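NAD-dependent formate dehydrogenase gamma subunit (Cupriavidus necator, PDB 6VW7) binds one [2Fe-2S] cluster in a thioredoxin-like domain and probably relays electrons within the NAD-dependent formate dehydrogenase complex. Local coordinates at residues Thr15-Ile20 and Tyr44-Ala49; Ala19-Arg24 and Val50-Arg55; Gly29-Ile34 and Ala62-Val67. All blocks are in the same frame, centred on the assembly; numbering follows the deposited sequence.

All three contacts lie within the N-terminal helical part of the chain, away from the [2Fe-2S] cluster site. Interactions 1 and 2 both use helix 14-24, share Ala19 and Ile20, and have centres about 7 Å apart; the first sets this helix against the loop 44-49, the second against helix 50-57, which follows directly. Interaction 3 joins helix 31-42 to helix 61-70, its centre about 10 Å from that of interaction 2 and about 12 Å from that of interaction 1. Ile53 ties interactions 2 and 3 together, its CG2 lying 3.4 Å from Leu31 CD1. Arg24 adds a second tie, with its CB 3.6 Å from Ile34 CG1. Interaction 3 also packs against the beta subunit.

Interaction 1 of 3, residues Thr15-Ile20 and Tyr44-Ala49; sequences TRIAAI and YIPDAA
Of residues 15-20, Ile17 alone meets 44-49, and it does so with both branches of its side chain, one on Pro46 and one on Ala49. Upstream of these two, the loop is anchored elsewhere, Tyr44 resting on Pro78 and Ile45 bonding through its backbone to Arg75.

Pro46 comes next and is the first to touch Ile17. The end of Ile17, CD1, comes up against the CG-CD edge of the proline ring, 3.8 Å from Pro46 CG and 3.9 Å from Pro46 CD. The long branch of Ile17 gets there because CG1 is set beside the backbone N and the chain is then extended (chi2 170°), which carries CD1 well out from the helix. Proline suits the spot, since its ring offers a compact apolar corner and stiffens a loop about to turn into a helix.

The N-terminal helices pack as a bundle beside the thioredoxin-like part, as in relatives of the complex I 24 kDa subunit, and the present contact links the first helix of that bundle to the connection leading from helix 31-42 into helix 50-57.

From Asp47 on, the backbone angles are helical, and the 2.9 Å bond from Ala49 N to Pro46 O closes the turn. That brings Ala49 round to face Ile17: its CB sits 3.7 Å from Ile17 CG2, the short branch lying anti to the backbone N. A lone methyl lets the helix and the turn come close, the CA atoms of Ile17 and Ala49 being 7.0 Å apart.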
ATOM      1  N   THR A  15       3.319  32.761  14.165  1.00 33.50           N
ATOM      2  CA  THR A  15       4.770  32.932  14.075  1.00 32.85           C
ATOM      3  C   THR A  15       5.460  31.624  13.710  1.00 30.35           C
ATOM      4  O   THR A  15       6.363  31.603  12.868  1.00 29.85           O
ATOM      5  CB  THR A  15       5.345  33.486  15.393  1.00 32.94           C
ATOM      6  OG1 THR A  15       4.621  34.651  15.805  1.00 35.50           O
ATOM      7  CG2 THR A  15       6.797  33.877  15.215  1.00 34.15           C
ATOM      8  N   ARG A  16       5.054  30.518  14.334  1.00 31.28           N
ATOM      9  CA  ARG A  16       5.648  29.235  13.982  1.00 32.45           C
ATOM     10  C   ARG A  16       5.340  28.859  12.535  1.00 31.24           C
ATOM     11  O   ARG A  16       6.188  28.263  11.860  1.00 27.85           O
ATOM     12  CB  ARG A  16       5.173  28.144  14.951  1.00 40.34           C
ATOM     13  CG  ARG A  16       5.822  28.259  16.352  1.00 50.32           C
ATOM     14  CD  ARG A  16       6.348  26.906  16.872  1.00 54.53           C
ATOM     15  NE  ARG A  16       6.440  25.909  15.797  1.00 56.94           N
ATOM     16  CZ  ARG A  16       6.873  24.661  15.967  1.00 56.86           C
ATOM     17  NH1 ARG A  16       7.266  24.247  17.169  1.00 57.45           N
ATOM     18  NH2 ARG A  16       6.928  23.836  14.931  1.00 52.97           N
ATOM     19  N   ILE A  17       4.149  29.213  12.037  1.00 29.48           N
ATOM     20  CA  ILE A  17       3.816  28.924  10.637  1.00 27.50           C
ATOM     21  C   ILE A  17       4.783  29.634   9.694  1.00 29.28           C
ATOM     22  O   ILE A  17       5.250  29.050   8.707  1.00 28.96           O
ATOM     23  CB  ILE A  17       2.356  29.308  10.336  1.00 30.37           C
ATOM     24  CG1 ILE A  17       1.394  28.330  11.010  1.00 31.01           C
ATOM     25  CG2 ILE A  17       2.096  29.324   8.817  1.00 31.28           C
ATOM     26  CD1 ILE A  17      -0.080  28.784  10.965  1.00 32.49           C
ATOM     27  N   ALA A  18       5.116  30.898   9.994  1.00 29.66           N
ATOM     28  CA  ALA A  18       6.061  31.627   9.153  1.00 30.53           C
ATOM     29  C   ALA A  18       7.430  30.953   9.148  1.00 29.03           C
ATOM     30  O   ALA A  18       8.106  30.903   8.114  1.00 27.63           O
ATOM     31  CB  ALA A  18       6.174  33.076   9.635  1.00 34.67           C
ATOM     32  N   ALA A  19       7.862  30.440  10.300  1.00 28.86           N
ATOM     33  CA  ALA A  19       9.148  29.747  10.369  1.00 29.20           C
ATOM     34  C   ALA A  19       9.103  28.423   9.621  1.00 27.19           C
ATOM     35  O   ALA A  19      10.077  28.042   8.960  1.00 26.92           O
ATOM     36  CB  ALA A  19       9.542  29.505  11.825  1.00 28.13           C
ATOM     37  N   ILE A  20       8.013  27.677   9.785  1.00 25.94           N
ATOM     38  CA  ILE A  20       7.849  26.422   9.058  1.00 27.81           C
ATOM     39  C   ILE A  20       8.000  26.656   7.558  1.00 28.85           C
ATOM     40  O   ILE A  20       8.697  25.908   6.850  1.00 26.11           O
ATOM     41  CB  ILE A  20       6.482  25.792   9.387  1.00 30.43           C
ATOM     42  CG1 ILE A  20       6.470  25.169  10.793  1.00 31.84           C
ATOM     43  CG2 ILE A  20       6.072  24.793   8.300  1.00 27.35           C
ATOM     44  CD1 ILE A  20       5.053  24.834  11.273  1.00 31.05           C
ATOM     45  N   TYR A  44      -4.386  22.039  11.615  1.00 37.36           N
ATOM     46  CA  TYR A  44      -5.107  22.409  10.401  1.00 37.27           C
ATOM     47  C   TYR A  44      -4.282  23.466   9.686  1.00 35.11           C
ATOM     48  O   TYR A  44      -3.279  23.947  10.210  1.00 36.01           O
ATOM     49  CB  TYR A  44      -6.518  22.937  10.718  1.00 39.16           C
ATOM     50  CG  TYR A  44      -6.536  24.203  11.564  1.00 41.75           C
ATOM     51  CD1 TYR A  44      -6.181  24.173  12.912  1.00 41.04           C
ATOM     52  CD2 TYR A  44      -6.902  25.427  11.015  1.00 41.24           C
ATOM     53  CE1 TYR A  44      -6.186  25.339  13.694  1.00 42.90           C
ATOM     54  CE2 TYR A  44      -6.920  26.593  11.789  1.00 42.71           C
ATOM     55  CZ  TYR A  44      -6.560  26.539  13.128  1.00 43.56           C
ATOM     56  OH  TYR A  44      -6.565  27.686  13.895  1.00 44.79           O
ATOM     57  N   ILE A  45      -4.723  23.843   8.491  1.00 34.86           N
ATOM     58  CA  ILE A  45      -4.054  24.928   7.784  1.00 36.17           C
ATOM     59  C   ILE A  45      -4.968  26.147   7.854  1.00 33.74           C
ATOM     60  O   ILE A  45      -5.992  26.186   7.156  1.00 31.59           O
ATOM     61  CB  ILE A  45      -3.729  24.555   6.332  1.00 36.64           C
ATOM     62  CG1 ILE A  45      -2.755  23.372   6.301  1.00 37.39           C
ATOM     63  CG2 ILE A  45      -3.161  25.756   5.579  1.00 36.94           C
ATOM     64  CD1 ILE A  45      -3.333  22.198   5.639  1.00 38.63           C
ATOM     65  N   PRO A  46      -4.640  27.160   8.659  1.00 32.55           N
ATOM     66  CA  PRO A  46      -5.524  28.325   8.766  1.00 32.19           C
ATOM     67  C   PRO A  46      -5.489  29.136   7.488  1.00 34.32           C
ATOM     68  O   PRO A  46      -4.461  29.217   6.810  1.00 35.18           O
ATOM     69  CB  PRO A  46      -4.938  29.124   9.937  1.00 33.51           C
ATOM     70  CG  PRO A  46      -3.781  28.304  10.477  1.00 31.96           C
ATOM     71  CD  PRO A  46      -3.396  27.325   9.437  1.00 31.79           C
ATOM     72  N   ASP A  47      -6.631  29.757   7.172  1.00 37.31           N
ATOM     73  CA  ASP A  47      -6.705  30.620   5.996  1.00 38.18           C
ATOM     74  C   ASP A  47      -5.619  31.686   6.031  1.00 35.97           C
ATOM     75  O   ASP A  47      -5.078  32.071   4.987  1.00 35.39           O
ATOM     76  CB  ASP A  47      -8.084  31.279   5.911  1.00 43.59           C
ATOM     77  CG  ASP A  47      -9.146  30.367   5.292  1.00 48.59           C
ATOM     78  OD1 ASP A  47      -8.806  29.305   4.715  1.00 47.17           O
ATOM     79  OD2 ASP A  47     -10.340  30.722   5.409  1.00 51.55           O
ATOM     80  N   ALA A  48      -5.289  32.181   7.228  1.00 34.43           N
ATOM     81  CA  ALA A  48      -4.295  33.240   7.343  1.00 36.44           C
ATOM     82  C   ALA A  48      -2.889  32.774   6.983  1.00 33.84           C
ATOM     83  O   ALA A  48      -2.011  33.619   6.789  1.00 36.03           O
ATOM     84  CB  ALA A  48      -4.298  33.825   8.759  1.00 38.77           C
ATOM     85  N   ALA A  49      -2.647  31.470   6.881  1.00 31.22           N
ATOM     86  CA  ALA A  49      -1.331  31.017   6.452  1.00 29.22           C
ATOM     87  C   ALA A  49      -1.143  31.112   4.945  1.00 31.27           C
ATOM     88  O   ALA A  49       0.002  31.139   4.475  1.00 31.42           O
ATOM     89  CB  ALA A  49      -1.090  29.577   6.894  1.00 28.16           C
TER

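Interaction 2 of 3, residues Ala19-Arg24 and Val50-Arg55; sequences AIVAAR and VPVIAR
Val21 of helix 14-24 packs against Val52 and Ile53 of helix 50-57, a helix-helix contact inside the N-terminal helical bundle, consistent with the complex I 24 kDa family. The helices come close here, with 6.3 Å between the CA atoms of Val21 and Ile53.

Apolar packing carries the contact. Val21 CG2, lying beside its own backbone N with CG1 anti to it (chi1 170°), meets Ile53 CG1 at 3.8 Å, and the two side chains cross at about a right angle. The same methyl stands 4.3 Å from Val52 CG1, a looser touch. Val21 CG1 turns instead to the backbone, 4.1 Å from Val52 O, a van der Waals contact. Beta-branched side chains are stiff and keep their methyls near the backbone, which suits a close approach. Ile53 CG1 faces Val21, while its other branch, CG2, packs on Leu31 of helix 31-42 and Val64 of helix 61-70, placing Ile53 where several helices meet.

The side-chain hydrogen bond of these segments is within helix 14-24. Ile20 O takes a weak backbone bond from Arg24 N, while Arg24 N also bonds to Val21 O at 3.1 Å. The side chain of Arg24 folds back along the helix, and its NH1 reaches the same Ile20 O at 3.1 Å with an N-H...O angle of 153°, the oxygen lying in the guanidinium plane, at its edge.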
ATOM      1  N   ALA A  19       7.862  30.440  10.300  1.00 28.86           N
ATOM      2  CA  ALA A  19       9.148  29.747  10.369  1.00 29.20           C
ATOM      3  C   ALA A  19       9.103  28.423   9.621  1.00 27.19           C
ATOM      4  O   ALA A  19      10.077  28.042   8.960  1.00 26.92           O
ATOM      5  CB  ALA A  19       9.542  29.505  11.825  1.00 28.13           C
ATOM      6  N   ILE A  20       8.013  27.677   9.785  1.00 25.94           N
ATOM      7  CA  ILE A  20       7.849  26.422   9.058  1.00 27.81           C
ATOM      8  C   ILE A  20       8.000  26.656   7.558  1.00 28.85           C
ATOM      9  O   ILE A  20       8.697  25.908   6.850  1.00 26.11           O
ATOM     10  CB  ILE A  20       6.482  25.792   9.387  1.00 30.43           C
ATOM     11  CG1 ILE A  20       6.470  25.169  10.793  1.00 31.84           C
ATOM     12  CG2 ILE A  20       6.072  24.793   8.300  1.00 27.35           C
ATOM     13  CD1 ILE A  20       5.053  24.834  11.273  1.00 31.05           C
ATOM     14  N   VAL A  21       7.349  27.707   7.058  1.00 27.73           N
ATOM     15  CA  VAL A  21       7.416  28.041   5.636  1.00 26.61           C
ATOM     16  C   VAL A  21       8.835  28.443   5.258  1.00 28.22           C
ATOM     17  O   VAL A  21       9.376  27.996   4.238  1.00 28.42           O
ATOM     18  CB  VAL A  21       6.406  29.163   5.326  1.00 29.25           C
ATOM     19  CG1 VAL A  21       6.607  29.718   3.936  1.00 27.70           C
ATOM     20  CG2 VAL A  21       4.967  28.689   5.550  1.00 25.77           C
ATOM     21  N   ALA A  22       9.469  29.284   6.094  1.00 26.92           N
ATOM     22  CA  ALA A  22      10.794  29.811   5.777  1.00 27.87           C
ATOM     23  C   ALA A  22      11.853  28.715   5.742  1.00 28.87           C
ATOM     24  O   ALA A  22      12.813  28.807   4.966  1.00 29.39           O
ATOM     25  CB  ALA A  22      11.194  30.892   6.788  1.00 29.16           C
ATOM     26  N   ALA A  23      11.728  27.701   6.600  1.00 26.11           N
ATOM     27  CA  ALA A  23      12.687  26.602   6.595  1.00 27.28           C
ATOM     28  C   ALA A  23      12.551  25.741   5.338  1.00 28.20           C
ATOM     29  O   ALA A  23      13.507  25.054   4.951  1.00 26.67           O
ATOM     30  CB  ALA A  23      12.490  25.721   7.831  1.00 26.47           C
ATOM     31  N   ARG A  24      11.385  25.742   4.708  1.00 26.14           N
ATOM     32  CA  ARG A  24      11.117  24.836   3.593  1.00 27.52           C
ATOM     33  C   ARG A  24      11.071  25.536   2.245  1.00 27.90           C
ATOM     34  O   ARG A  24      10.873  24.873   1.218  1.00 26.58           O
ATOM     35  CB  ARG A  24       9.801  24.091   3.837  1.00 25.32           C
ATOM     36  CG  ARG A  24       9.912  23.091   4.969  1.00 27.96           C
ATOM     37  CD  ARG A  24       8.586  22.496   5.419  1.00 30.01           C
ATOM     38  NE  ARG A  24       8.833  21.501   6.464  1.00 29.53           N
ATOM     39  CZ  ARG A  24       9.168  21.811   7.713  1.00 28.06           C
ATOM     40  NH1 ARG A  24       9.270  23.079   8.074  1.00 27.29           N
ATOM     41  NH2 ARG A  24       9.395  20.856   8.599  1.00 28.93           N
ATOM     42  N   VAL A  50      -2.232  31.122   4.173  1.00 31.13           N
ATOM     43  CA  VAL A  50      -2.103  31.061   2.715  1.00 30.08           C
ATOM     44  C   VAL A  50      -1.278  32.219   2.158  1.00 32.26           C
ATOM     45  O   VAL A  50      -0.359  31.963   1.364  1.00 30.19           O
ATOM     46  CB  VAL A  50      -3.489  30.936   2.065  1.00 31.47           C
ATOM     47  CG1 VAL A  50      -3.380  31.020   0.534  1.00 33.25           C
ATOM     48  CG2 VAL A  50      -4.135  29.611   2.498  1.00 29.42           C
ATOM     49  N   PRO A  51      -1.511  33.484   2.546  1.00 35.42           N
ATOM     50  CA  PRO A  51      -0.651  34.553   2.012  1.00 36.44           C
ATOM     51  C   PRO A  51       0.815  34.359   2.347  1.00 36.69           C
ATOM     52  O   PRO A  51       1.684  34.708   1.540  1.00 36.87           O
ATOM     53  CB  PRO A  51      -1.230  35.825   2.654  1.00 39.44           C
ATOM     54  CG  PRO A  51      -2.644  35.467   2.977  1.00 40.07           C
ATOM     55  CD  PRO A  51      -2.582  34.035   3.399  1.00 36.66           C
ATOM     56  N   VAL A  52       1.116  33.814   3.527  1.00 34.63           N
ATOM     57  CA  VAL A  52       2.508  33.594   3.905  1.00 36.28           C
ATOM     58  C   VAL A  52       3.136  32.536   3.006  1.00 31.88           C
ATOM     59  O   VAL A  52       4.249  32.707   2.491  1.00 29.49           O
ATOM     60  CB  VAL A  52       2.591  33.195   5.389  1.00 36.46           C
ATOM     61  CG1 VAL A  52       4.033  32.873   5.788  1.00 35.30           C
ATOM     62  CG2 VAL A  52       1.989  34.286   6.251  1.00 35.79           C
ATOM     63  N   ILE A  53       2.427  31.429   2.805  1.00 29.87           N
ATOM     64  CA  ILE A  53       2.923  30.381   1.919  1.00 30.33           C
ATOM     65  C   ILE A  53       3.091  30.926   0.505  1.00 29.83           C
ATOM     66  O   ILE A  53       4.155  30.784  -0.107  1.00 30.43           O
ATOM     67  CB  ILE A  53       1.966  29.176   1.943  1.00 29.88           C
ATOM     68  CG1 ILE A  53       1.894  28.579   3.350  1.00 29.46           C
ATOM     69  CG2 ILE A  53       2.344  28.146   0.865  1.00 27.98           C
ATOM     70  CD1 ILE A  53       0.626  27.774   3.601  1.00 30.49           C
ATOM     71  N   ALA A  54       2.061  31.613  -0.000  1.00 28.75           N
ATOM     72  CA  ALA A  54       2.075  32.102  -1.377  1.00 30.99           C
ATOM     73  C   ALA A  54       3.286  32.984  -1.638  1.00 34.57           C
ATOM     74  O   ALA A  54       4.010  32.785  -2.622  1.00 34.12           O
ATOM     75  CB  ALA A  54       0.782  32.860  -1.680  1.00 32.65           C
ATOM     76  N   ARG A  55       3.528  33.967  -0.753  1.00 36.30           N
ATOM     77  CA  ARG A  55       4.659  34.870  -0.929  1.00 38.10           C
ATOM     78  C   ARG A  55       5.985  34.118  -0.933  1.00 38.22           C
ATOM     79  O   ARG A  55       6.868  34.409  -1.748  1.00 38.97           O
ATOM     80  CB  ARG A  55       4.650  35.940   0.168  1.00 42.37           C
ATOM     81  CG  ARG A  55       5.913  36.766   0.242  1.00 45.32           C
ATOM     82  CD  ARG A  55       5.675  38.067   1.005  1.00 49.65           C
ATOM     83  NE  ARG A  55       6.933  38.714   1.377  1.00 52.78           N
ATOM     84  CZ  ARG A  55       7.056  40.006   1.661  1.00 57.57           C
ATOM     85  NH1 ARG A  55       5.995  40.803   1.603  1.00 59.71           N
ATOM     86  NH2 ARG A  55       8.241  40.506   1.995  1.00 59.44           N
TER

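Interaction 3 of 3, residues Gly29-Ile34 and Ala62-Val67; sequences GALLPI and AEVHGV
No flat group enters the contact of Leu31 and Leu32 with Val64 and Val67, so there are no ring faces or edges to fill; aliphatic carbons, mostly methyls, do the touching. Leu31 and Val67 reach toward each other tip to tip. Leu31 CD2 fits onto the fork of the valine, 3.8 Å from Val67 CG2 and 3.9 Å from both Val67 CB and Val67 CG1. What brings it there is the extended start of the leucine side chain, CG anti to the backbone N (chi1 -177°). Its other methyl, CD1, makes a slacker touch on Val64 CG1 at 4.3 Å. Leu32 comes in at a slant to Val67, and its CD1 lies 3.9 Å from Val67 CG1, so Val67 takes both leucines.

The contact joins the N-terminal part of helix 31-42 to helix 61-70 in the N-terminal helical bundle. The CA atoms of Leu31 and Val64 are 7.8 Å apart, a gap that a leucine's longer side chain spans; valine suits the other side as a short, firm surface. Helix 50-57 covers the flank, with Ile53 and Leu57 on Leu31 and Val50 on Val64. Leu31 and Val67 also pack on Gly284 of the beta subunit, and Leu32 on its Ser281.

With only hydrocarbon across it, the contact owes its stability to the burial of apolar surface and to shape fit, and the same leucines and valine help to form the seat for the beta subunit.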
ATOM      1  N   GLY A  29       9.338  21.605  -4.922  1.00 28.57           N
ATOM      2  CA  GLY A  29       7.956  21.235  -4.663  1.00 27.59           C
ATOM      3  C   GLY A  29       7.595  21.301  -3.188  1.00 26.62           C
ATOM      4  O   GLY A  29       6.977  20.386  -2.643  1.00 25.87           O
ATOM      5  N   ALA A  30       7.921  22.426  -2.548  1.00 25.40           N
ATOM      6  CA  ALA A  30       7.808  22.559  -1.101  1.00 25.37           C
ATOM      7  C   ALA A  30       6.372  22.634  -0.586  1.00 24.90           C
ATOM      8  O   ALA A  30       6.181  22.470   0.617  1.00 26.75           O
ATOM      9  CB  ALA A  30       8.559  23.829  -0.653  1.00 26.57           C
ATOM     10  N   LEU A  31       5.369  22.878  -1.438  1.00 21.53           N
ATOM     11  CA  LEU A  31       4.044  23.227  -0.921  1.00 23.91           C
ATOM     12  C   LEU A  31       3.454  22.113  -0.054  1.00 25.45           C
ATOM     13  O   LEU A  31       2.987  22.380   1.060  1.00 26.12           O
ATOM     14  CB  LEU A  31       3.088  23.596  -2.055  1.00 25.22           C
ATOM     15  CG  LEU A  31       1.698  24.044  -1.595  1.00 27.37           C
ATOM     16  CD1 LEU A  31       1.805  25.043  -0.447  1.00 28.92           C
ATOM     17  CD2 LEU A  31       0.912  24.661  -2.756  1.00 27.57           C
ATOM     18  N   LEU A  32       3.420  20.863  -0.558  1.00 23.38           N
ATOM     19  CA  LEU A  32       2.853  19.777   0.247  1.00 22.69           C
ATOM     20  C   LEU A  32       3.637  19.506   1.531  1.00 22.50           C
ATOM     21  O   LEU A  32       2.992  19.264   2.565  1.00 23.57           O
ATOM     22  CB  LEU A  32       2.713  18.486  -0.580  1.00 22.21           C
ATOM     23  CG  LEU A  32       1.312  18.276  -1.160  1.00 24.28           C
ATOM     24  CD1 LEU A  32       1.079  19.269  -2.271  1.00 24.91           C
ATOM     25  CD2 LEU A  32       1.064  16.830  -1.679  1.00 26.47           C
ATOM     26  N   PRO A  33       4.984  19.430   1.535  1.00 20.28           N
ATOM     27  CA  PRO A  33       5.689  19.327   2.832  1.00 22.73           C
ATOM     28  C   PRO A  33       5.358  20.468   3.774  1.00 23.97           C
ATOM     29  O   PRO A  33       5.277  20.265   4.995  1.00 23.88           O
ATOM     30  CB  PRO A  33       7.170  19.324   2.431  1.00 23.21           C
ATOM     31  CG  PRO A  33       7.144  18.648   1.036  1.00 22.01           C
ATOM     32  CD  PRO A  33       5.903  19.217   0.393  1.00 21.21           C
ATOM     33  N   ILE A  34       5.175  21.678   3.243  1.00 24.41           N
ATOM     34  CA  ILE A  34       4.815  22.809   4.098  1.00 26.39           C
ATOM     35  C   ILE A  34       3.426  22.597   4.688  1.00 25.37           C
ATOM     36  O   ILE A  34       3.215  22.753   5.895  1.00 23.86           O
ATOM     37  CB  ILE A  34       4.893  24.129   3.307  1.00 23.73           C
ATOM     38  CG1 ILE A  34       6.348  24.524   3.074  1.00 24.28           C
ATOM     39  CG2 ILE A  34       4.120  25.243   4.017  1.00 23.38           C
ATOM     40  CD1 ILE A  34       6.527  25.750   2.175  1.00 23.26           C
ATOM     41  N   ALA A  62      -4.617  31.960  -4.748  1.00 37.37           N
ATOM     42  CA  ALA A  62      -5.615  31.024  -5.272  1.00 34.88           C
ATOM     43  C   ALA A  62      -4.995  29.663  -5.560  1.00 32.64           C
ATOM     44  O   ALA A  62      -5.603  28.619  -5.293  1.00 30.84           O
ATOM     45  CB  ALA A  62      -6.258  31.592  -6.540  1.00 37.18           C
ATOM     46  N   GLU A  63      -3.768  29.659  -6.077  1.00 33.36           N
ATOM     47  CA  GLU A  63      -3.066  28.406  -6.322  1.00 32.97           C
ATOM     48  C   GLU A  63      -2.916  27.602  -5.033  1.00 31.26           C
ATOM     49  O   GLU A  63      -3.240  26.407  -4.984  1.00 29.80           O
ATOM     50  CB  GLU A  63      -1.708  28.716  -6.954  1.00 36.34           C
ATOM     51  CG  GLU A  63      -0.701  27.593  -6.904  1.00 41.58           C
ATOM     52  CD  GLU A  63      -1.015  26.496  -7.897  1.00 48.05           C
ATOM     53  OE1 GLU A  63      -1.830  26.741  -8.801  1.00 51.39           O
ATOM     54  OE2 GLU A  63      -0.449  25.386  -7.772  1.00 50.25           O
ATOM     55  N   VAL A  64      -2.431  28.252  -3.967  1.00 29.52           N
ATOM     56  CA  VAL A  64      -2.240  27.566  -2.693  1.00 29.78           C
ATOM     57  C   VAL A  64      -3.575  27.054  -2.159  1.00 30.76           C
ATOM     58  O   VAL A  64      -3.693  25.896  -1.743  1.00 29.51           O
ATOM     59  CB  VAL A  64      -1.547  28.506  -1.682  1.00 31.16           C
ATOM     60  CG1 VAL A  64      -1.415  27.829  -0.325  1.00 30.99           C
ATOM     61  CG2 VAL A  64      -0.177  28.925  -2.202  1.00 31.83           C
ATOM     62  N   HIS A  65      -4.603  27.914  -2.160  1.00 32.05           N
ATOM     63  CA  HIS A  65      -5.909  27.477  -1.681  0.58 34.40           C
ATOM     64  C   HIS A  65      -6.444  26.310  -2.513  1.00 33.23           C
ATOM     65  O   HIS A  65      -7.080  25.394  -1.970  1.00 32.10           O
ATOM     66  CB  HIS A  65      -6.888  28.653  -1.681  0.58 38.39           C
ATOM     67  CG  HIS A  65      -8.264  28.287  -1.225  0.58 41.13           C
ATOM     68  ND1 HIS A  65      -9.316  28.115  -2.099  0.58 43.91           N
ATOM     69  CD2 HIS A  65      -8.758  28.044   0.013  0.58 42.64           C
ATOM     70  CE1 HIS A  65     -10.401  27.790  -1.419  0.58 45.03           C
ATOM     71  NE2 HIS A  65     -10.090  27.739  -0.137  0.58 43.74           N
ATOM     72  N   GLY A  66      -6.173  26.303  -3.817  1.00 31.39           N
ATOM     73  CA  GLY A  66      -6.648  25.205  -4.649  1.00 30.86           C
ATOM     74  C   GLY A  66      -5.987  23.882  -4.301  1.00 32.71           C
ATOM     75  O   GLY A  66      -6.618  22.822  -4.366  1.00 29.21           O
ATOM     76  N   VAL A  67      -4.709  23.923  -3.919  1.00 33.78           N
ATOM     77  CA  VAL A  67      -4.035  22.708  -3.469  1.00 32.86           C
ATOM     78  C   VAL A  67      -4.643  22.217  -2.158  1.00 31.94           C
ATOM     79  O   VAL A  67      -4.970  21.033  -2.013  1.00 31.21           O
ATOM     80  CB  VAL A  67      -2.521  22.963  -3.346  1.00 29.87           C
ATOM     81  CG1 VAL A  67      -1.806  21.818  -2.583  1.00 26.67           C
ATOM     82  CG2 VAL A  67      -1.916  23.181  -4.747  1.00 28.59           C
TER